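DPS family dna-binding stress response protein (Thermosynechococcus elongatus, PDB 2C41) probably binds and oxidises iron, helping to protect cells under stress as a Dps protein, and may also bind DNA. Local coordinates at residues T4-L7 and K8-L12; L47-E50 and Q51-V55. One frame throughout, in Å; residues are numbered along the deposited sequence.

Interaction 1 of 2, residues T4-L7 and K8-L12; sequences TTTL and KEQVL
Two first torsions set up the meeting of Thr-5 and Glu-9: OG1 of Thr-5 stands between its own backbone N and carbonyl carbon (chi1 63°), while CG of Glu-9 lies beside its backbone N (chi1 -67°) and sends an extended chain back one turn. Thr-5 OG1 donates a short hydrogen bond to Glu-9 OE2, 2.6 Å long, entering from above the carboxylate plane, 59° out of it. On the way, Glu-9 CG passes 3.1 Å from Thr-5 O, the same oxygen that accepts the backbone N-H of Glu-9. Thr-6 and Gln-10 repeat the i to i+4 pairing with their side chains alongside each other: Gln-10 NE2 donates to Thr-6 OG1 at 3.2 Å, and the hydroxyl oxygen lies in the amide plane. A water joins the two pairs, giving a hydrogen bond of 2.8 Å to Glu-9 OE1 and bonding also to Thr-6 OG1. With an alanine at Gln-10, Thr-6 OG1 would probably lose its amide donor and be freer to turn. A second water accepts from Lys-8 N at 3.1 Å and donates to Thr-4 O, bridging the two backbone groups. At this first turn of helix 6-35, the Gln-10 amide thus holds Thr-6 OG1, while the Thr-5 hydroxyl holds one carboxylate oxygen of Glu-9 and a water the other, which probably limits the turning of its end.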
loop_
_atom_site.group_PDB
_atom_site.type_symbol
_atom_site.label_atom_id
_atom_site.label_comp_id
_atom_site.label_asym_id
_atom_site.label_seq_id
_atom_site.Cartn_x
_atom_site.Cartn_y
_atom_site.Cartn_z
ATOM N N THR C 4 45.399 17.639 -17.506
ATOM C CA THR C 4 43.997 17.849 -17.882
ATOM C C THR C 4 43.045 16.763 -17.334
ATOM O O THR C 4 41.901 17.054 -16.948
ATOM C CB THR C 4 43.877 17.928 -19.430
ATOM O OG1 THR C 4 44.468 19.153 -19.901
ATOM C CG2 THR C 4 42.436 17.862 -19.879
ATOM N N THR C 5 43.524 15.519 -17.311
ATOM C CA THR C 5 42.692 14.366 -16.941
ATOM C C THR C 5 43.025 13.773 -15.566
ATOM O O THR C 5 42.299 12.897 -15.080
ATOM C CB THR C 5 42.820 13.220 -17.973
ATOM O OG1 THR C 5 44.174 12.745 -17.981
ATOM C CG2 THR C 5 42.424 13.675 -19.384
ATOM N N THR C 6 44.116 14.226 -14.944
ATOM C CA THR C 6 44.578 13.612 -13.688
ATOM C C THR C 6 43.540 13.653 -12.558
ATOM O O THR C 6 43.310 12.644 -11.896
ATOM C CB THR C 6 45.944 14.172 -13.199
ATOM O OG1 THR C 6 46.414 13.409 -12.078
ATOM C CG2 THR C 6 45.827 15.633 -12.796
ATOM N N LEU C 7 42.903 14.802 -12.350
ATOM C CA LEU C 7 41.920 14.919 -11.271
ATOM C C LEU C 7 40.752 13.956 -11.455
ATOM O O LEU C 7 40.317 13.307 -10.500
ATOM C CB LEU C 7 41.439 16.362 -11.121
ATOM C CG LEU C 7 42.370 17.276 -10.324
ATOM C CD1 LEU C 7 41.804 18.673 -10.339
ATOM C CD2 LEU C 7 42.493 16.765 -8.886
ATOM N N LYS C 8 40.276 13.827 -12.692
ATOM C CA LYS C 8 39.194 12.889 -12.978
ATOM C C LYS C 8 39.637 11.428 -12.852
ATOM O O LYS C 8 38.864 10.576 -12.417
ATOM C CB LYS C 8 38.553 13.190 -14.328
ATOM C CG LYS C 8 37.753 14.493 -14.302
ATOM C CD LYS C 8 37.198 14.828 -15.662
ATOM C CE LYS C 8 36.303 16.051 -15.569
ATOM N NZ LYS C 8 35.633 16.338 -16.874
ATOM N N GLU C 9 40.883 11.144 -13.232
ATOM C CA GLU C 9 41.456 9.823 -13.000
ATOM C C GLU C 9 41.493 9.532 -11.500
ATOM O O GLU C 9 41.110 8.459 -11.043
ATOM C CB GLU C 9 42.848 9.737 -13.628
ATOM C CG GLU C 9 42.804 9.794 -15.142
ATOM C CD GLU C 9 44.144 10.137 -15.782
ATOM O OE1 GLU C 9 45.166 10.236 -15.069
ATOM O OE2 GLU C 9 44.164 10.312 -17.017
ATOM N N GLN C 10 41.921 10.522 -10.734
ATOM C CA GLN C 10 41.951 10.411 -9.277
ATOM C C GLN C 10 40.561 10.173 -8.693
ATOM O O GLN C 10 40.408 9.377 -7.771
ATOM C CB GLN C 10 42.576 11.655 -8.641
ATOM C CG GLN C 10 44.088 11.732 -8.837
ATOM C CD GLN C 10 44.695 12.983 -8.230
ATOM O OE1 GLN C 10 44.440 13.314 -7.073
ATOM N NE2 GLN C 10 45.512 13.680 -9.011
ATOM N N VAL C 11 39.549 10.860 -9.225
ATOM C CA VAL C 11 38.171 10.640 -8.762
ATOM C C VAL C 11 37.766 9.169 -8.945
ATOM O O VAL C 11 37.208 8.546 -8.032
ATOM C CB VAL C 11 37.160 11.573 -9.466
ATOM C CG1 VAL C 11 35.730 11.108 -9.204
ATOM C CG2 VAL C 11 37.332 12.997 -8.983
ATOM N N LEU C 12 38.050 8.616 -10.120
ATOM C CA LEU C 12 37.730 7.216 -10.393
ATOM C C LEU C 12 38.424 6.281 -9.407
ATOM O O LEU C 12 37.817 5.322 -8.917
ATOM C CB LEU C 12 38.073 6.849 -11.837
ATOM C CG LEU C 12 37.151 7.495 -12.873
ATOM C CD1 LEU C 12 37.681 7.251 -14.291
ATOM C CD2 LEU C 12 35.729 6.971 -12.721
HETATM O O HOH W 1 40.758 16.231 -14.639
HETATM O O HOH W 2 46.063 10.583 -12.438
#

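Interaction 2 of 2, residues L47-E50 and Q51-V55; sequences LFEE and QGSEV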
loop_
_atom_site.group_PDB
_atom_site.type_symbol
_atom_site.label_atom_id
_atom_site.label_comp_id
_atom_site.label_asym_id
_atom_site.label_seq_id
_atom_site.Cartn_x
_atom_site.Cartn_y
_atom_site.Cartn_z
ATOM N N LEU C 47 20.096 -4.142 14.756
ATOM C CA LEU C 47 20.994 -3.017 14.495
ATOM C C LEU C 47 21.952 -3.319 13.354
ATOM O O LEU C 47 22.093 -2.524 12.419
ATOM C CB LEU C 47 21.787 -2.624 15.748
ATOM C CG LEU C 47 22.796 -1.493 15.508
ATOM C CD1 LEU C 47 22.119 -0.123 15.506
ATOM C CD2 LEU C 47 23.890 -1.566 16.560
ATOM N N PHE C 48 22.603 -4.477 13.424
ATOM C CA PHE C 48 23.591 -4.849 12.421
ATOM C C PHE C 48 22.966 -5.033 11.041
ATOM O O PHE C 48 23.566 -4.665 10.040
ATOM C CB PHE C 48 24.367 -6.092 12.864
ATOM C CG PHE C 48 25.223 -5.863 14.094
ATOM C CD1 PHE C 48 25.219 -6.774 15.147
ATOM C CD2 PHE C 48 26.047 -4.735 14.178
ATOM C CE1 PHE C 48 26.015 -6.562 16.283
ATOM C CE2 PHE C 48 26.854 -4.510 15.303
ATOM C CZ PHE C 48 26.838 -5.417 16.357
ATOM N N GLU C 49 21.753 -5.568 11.000
ATOM C CA GLU C 49 21.041 -5.711 9.731
ATOM C C GLU C 49 20.643 -4.347 9.166
ATOM O O GLU C 49 20.788 -4.097 7.974
ATOM C CB GLU C 49 19.822 -6.629 9.895
ATOM C CG GLU C 49 19.118 -6.938 8.574
ATOM C CD GLU C 49 19.876 -7.910 7.660
ATOM O OE1 GLU C 49 21.048 -8.271 7.918
ATOM O OE2 GLU C 49 19.281 -8.317 6.647
ATOM N N GLU C 50 20.165 -3.459 10.040
ATOM C CA GLU C 50 19.689 -2.148 9.613
ATOM C C GLU C 50 20.824 -1.300 9.057
ATOM O O GLU C 50 20.729 -0.768 7.945
ATOM C CB GLU C 50 18.991 -1.438 10.771
ATOM C CG GLU C 50 17.645 -2.050 11.102
ATOM C CD GLU C 50 17.133 -1.659 12.474
ATOM O OE1 GLU C 50 17.924 -1.170 13.315
ATOM O OE2 GLU C 50 15.933 -1.873 12.714
ATOM N N GLN C 51 21.915 -1.207 9.815
ATOM C CA GLN C 51 23.064 -0.417 9.366
ATOM C C GLN C 51 23.752 -1.104 8.187
ATOM O O GLN C 51 24.144 -0.445 7.220
ATOM C CB GLN C 51 23.997 -0.082 10.540
ATOM C CG GLN C 51 23.211 0.608 11.673
ATOM C CD GLN C 51 24.048 1.421 12.658
ATOM O OE1 GLN C 51 23.528 2.338 13.278
ATOM N NE2 GLN C 51 25.319 1.086 12.816
ATOM N N GLY C 52 23.813 -2.432 8.226
ATOM C CA GLY C 52 24.329 -3.212 7.100
ATOM C C GLY C 52 23.567 -2.947 5.813
ATOM O O GLY C 52 24.174 -2.819 4.746
ATOM N N SER C 53 22.243 -2.862 5.909
ATOM C CA SER C 53 21.399 -2.582 4.737
ATOM C C SER C 53 21.643 -1.203 4.144
ATOM O O SER C 53 21.575 -1.030 2.928
ATOM C CB SER C 53 19.917 -2.737 5.081
ATOM O OG SER C 53 19.604 -4.108 5.213
ATOM N N GLU C 54 21.906 -0.221 5.005
ATOM C CA GLU C 54 22.210 1.129 4.549
ATOM C C GLU C 54 23.562 1.209 3.856
ATOM O O GLU C 54 23.692 1.868 2.828
ATOM C CB GLU C 54 22.113 2.123 5.699
ATOM C CG GLU C 54 20.666 2.335 6.142
ATOM C CD GLU C 54 20.526 3.471 7.129
ATOM O OE1 GLU C 54 19.708 4.377 6.859
ATOM O OE2 GLU C 54 21.237 3.464 8.157
ATOM N N VAL C 55 24.551 0.509 4.395
ATOM C CA VAL C 55 25.849 0.392 3.726
ATOM C C VAL C 55 25.694 -0.358 2.398
ATOM O O VAL C 55 26.244 0.053 1.382
ATOM C CB VAL C 55 26.894 -0.307 4.611
ATOM C CG1 VAL C 55 28.163 -0.599 3.812
ATOM C CG2 VAL C 55 27.227 0.557 5.838
#
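Glu-49 O accepts the backbone N-H of Ser-53 at 2.8 Å. Ser-53 OG lies 3.0 Å from the same Glu-49 O, placed there by a first torsion that sets it beside its own backbone N (chi1 -73°); the proton has another acceptor within reach, so this second bond is only possible. One turn of bonding also joins Gln-51 N to Leu-47 O, 2.9 Å apart. Beyond it, the Leu-47 and Gln-51 side chains run across each other, and methyl CD1 of Leu-47 rests 3.6 Å from Gln-51 OE1. The turn belongs to helix 41-68 of the four-helix bundle characteristic of ferritin-like proteins, so its faces meet different neighbours. Leu-47 and Gln-51 both pack on Phe-145 of helix 126-149, and Gln-51 NE2 is hydrogen-bonded to Tyr-29 OH of helix 6-35. Glu-49 forms a salt bridge with Lys-30, whereas Glu-54 OE2 is hydrogen-bonded to His-142 NE2 and salt-bridged to Lys-141. Glu-50, partly exposed, extends to a salt bridge with Arg-42 of the second subunit, which also packs against Leu-47.

How the interactions relate
Interaction 1 closes before interaction 2 opens, and the two sit on successive long helices, 6-35 and 41-68, of one helical bundle. Their centres lie 32 Å apart on opposite sides of the chain's centre, and the nearest atoms remain about 16 Å from each other, so they do not touch. The connection is indirect: the helix that begins with interaction 1 runs on to supply Tyr-29 and Lys-30, partners of the turn in interaction 2. Residues 4-12 form a surface contact that meets no other chain of the twelve-chain assembly, whereas 47-55 is partly buried. The same helical spacing thus occurs near the chain's N-terminal end and in a turn two of whose side chains touch a second subunit.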